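Local coordinates for glycoside hydrolase family 61 protein (Myceliophthora thermophila, PDB 5UFV) that uses an active-site copper ion to cleave crystalline and amorphous cellulose oxidatively, giving C1-oxidised products, at residues 84-89 with 182-187. Residues are numbered along the deposited sequence; the frame is centred on the assembly and turned at random.
Sequences MYKCPG and TAEPAA
With chi1 at 177°, K86 sends its CG away from its own nitrogen and along beside its carbonyl carbon; bends at chi2 (85°) and chi4 then turn the ammonium group toward E184. The glutamate reaches it by a different turn: its CG lies trans to the carbonyl carbon (chi1 -84°), and a further bend at chi2 carries the carboxylate across to the lysine, although the CB itself does not point at the facing strand. The two side chains cross at about a right angle and join in a salt bridge, with NZ of K86 3.6 Å from OE2 of E184. At that length the pair is a loose electrostatic contact rather than a hydrogen bond. The same oxygen also lies alongside the lysine's aliphatic part: CG and CD of K86 are each 4.0 Å from OE2 of E184. Evidence for a peripheral contact is consistent: only 59 Å² is buried in all, and the CA atoms of K86 and E184 remain 9.1 Å apart. E184 is exposed and K86 partly so, which should leave the charge pair weakened by solvent. Beneath it, M84 packs on F102 and P185 touches the same phenylalanine, while K86 also touches Y151 of the adjacent strand. The arrangement is thus a surface salt bridge, away from the copper site, linking strand 80-86 loosely to the loop between strands 167-177 and 190-191 at the margin of the AA9 beta-sandwich.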
loop_
_atom_site.group_PDB
_atom_site.type_symbol
_atom_site.label_atom_id
_atom_site.label_comp_id
_atom_site.label_asym_id
_atom_site.label_seq_id
_atom_site.Cartn_x
_atom_site.Cartn_y
_atom_site.Cartn_z
ATOM N N MET A 84 6.585 3.000 -2.979
ATOM C CA MET A 84 7.442 2.591 -4.056
ATOM C C MET A 84 8.838 2.359 -3.522
ATOM O O MET A 84 9.172 2.757 -2.418
ATOM C CB MET A 84 7.466 3.651 -5.169
ATOM C CG MET A 84 6.209 3.657 -6.001
ATOM S SD MET A 84 6.206 4.758 -7.445
ATOM C CE MET A 84 7.096 3.784 -8.665
ATOM N N TYR A 85 9.658 1.719 -4.338
ATOM C CA TYR A 85 10.965 1.278 -3.912
ATOM C C TYR A 85 11.803 1.134 -5.155
ATOM O O TYR A 85 11.426 0.418 -6.081
ATOM C CB TYR A 85 10.846 -0.064 -3.173
ATOM C CG TYR A 85 12.150 -0.662 -2.743
ATOM C CD1 TYR A 85 13.014 -1.252 -3.663
ATOM C CD2 TYR A 85 12.511 -0.668 -1.421
ATOM C CE1 TYR A 85 14.222 -1.800 -3.274
ATOM C CE2 TYR A 85 13.705 -1.228 -1.013
ATOM C CZ TYR A 85 14.565 -1.793 -1.945
ATOM O OH TYR A 85 15.750 -2.344 -1.510
ATOM N N LYS A 86 12.938 1.816 -5.150
ATOM C CA LYS A 86 13.854 1.801 -6.268
ATOM C C LYS A 86 14.758 0.574 -6.227
ATOM O O LYS A 86 15.666 0.506 -5.407
ATOM C CB LYS A 86 14.702 3.069 -6.238
ATOM C CG LYS A 86 15.760 3.152 -7.328
ATOM C CD LYS A 86 15.205 3.699 -8.614
ATOM C CE LYS A 86 16.135 3.441 -9.793
ATOM N NZ LYS A 86 17.395 4.202 -9.679
ATOM N N CYS A 87 14.529 -0.372 -7.127
ATOM C CA CYS A 87 15.400 -1.526 -7.235
ATOM C C CYS A 87 16.814 -1.090 -7.674
ATOM O O CYS A 87 16.962 -0.355 -8.638
ATOM C CB CYS A 87 14.825 -2.576 -8.217
ATOM S SG CYS A 87 13.325 -3.417 -7.645
ATOM N N PRO A 88 17.854 -1.560 -6.967
ATOM C CA PRO A 88 19.233 -1.235 -7.344
ATOM C C PRO A 88 19.562 -1.630 -8.767
ATOM O O PRO A 88 20.278 -0.898 -9.448
ATOM C CB PRO A 88 20.091 -2.071 -6.374
ATOM C CG PRO A 88 19.188 -2.482 -5.264
ATOM C CD PRO A 88 17.782 -2.468 -5.798
ATOM N N GLY A 89 19.070 -2.791 -9.212
ATOM C CA GLY A 89 19.261 -3.209 -10.601
ATOM C C GLY A 89 18.102 -3.974 -11.180
ATOM O O GLY A 89 16.997 -3.445 -11.362
ATOM N N THR A 182 15.103 12.949 -12.533
ATOM C CA THR A 182 16.256 12.856 -11.648
ATOM C C THR A 182 15.877 12.868 -10.171
ATOM O O THR A 182 16.720 12.608 -9.321
ATOM C CB THR A 182 17.223 14.048 -11.880
ATOM O OG1 THR A 182 16.556 15.286 -11.558
ATOM C CG2 THR A 182 17.765 14.077 -13.351
ATOM N N ALA A 183 14.626 13.185 -9.856
ATOM C CA ALA A 183 14.203 13.268 -8.480
ATOM C C ALA A 183 14.314 11.887 -7.813
ATOM O O ALA A 183 13.899 10.856 -8.369
ATOM C CB ALA A 183 12.786 13.817 -8.386
ATOM N N GLU A 184 14.948 11.901 -6.643
ATOM C CA GLU A 184 15.028 10.769 -5.756
ATOM C C GLU A 184 14.693 11.266 -4.356
ATOM O O GLU A 184 15.134 12.330 -3.941
ATOM C CB GLU A 184 16.411 10.115 -5.816
ATOM C CG GLU A 184 16.541 9.110 -6.971
ATOM C CD GLU A 184 17.435 7.904 -6.664
ATOM O OE1 GLU A 184 18.350 8.014 -5.806
ATOM O OE2 GLU A 184 17.222 6.838 -7.293
ATOM N N PRO A 185 13.846 10.524 -3.640
ATOM C CA PRO A 185 13.521 10.993 -2.305
ATOM C C PRO A 185 14.714 10.931 -1.362
ATOM O O PRO A 185 15.488 9.986 -1.400
ATOM C CB PRO A 185 12.398 10.046 -1.849
ATOM C CG PRO A 185 12.381 8.917 -2.821
ATOM C CD PRO A 185 12.966 9.428 -4.088
ATOM N N ALA A 186 14.839 11.947 -0.527
ATOM C CA ALA A 186 15.855 11.991 0.510
ATOM C C ALA A 186 15.626 10.889 1.525
ATOM O O ALA A 186 14.547 10.303 1.583
ATOM C CB ALA A 186 15.848 13.351 1.201
ATOM N N ALA A 187 16.648 10.623 2.334
ATOM C CA ALA A 187 16.602 9.554 3.335
ATOM C C ALA A 187 15.445 9.731 4.333
ATOM O O ALA A 187 14.928 8.744 4.855
ATOM C CB ALA A 187 17.946 9.450 4.066
#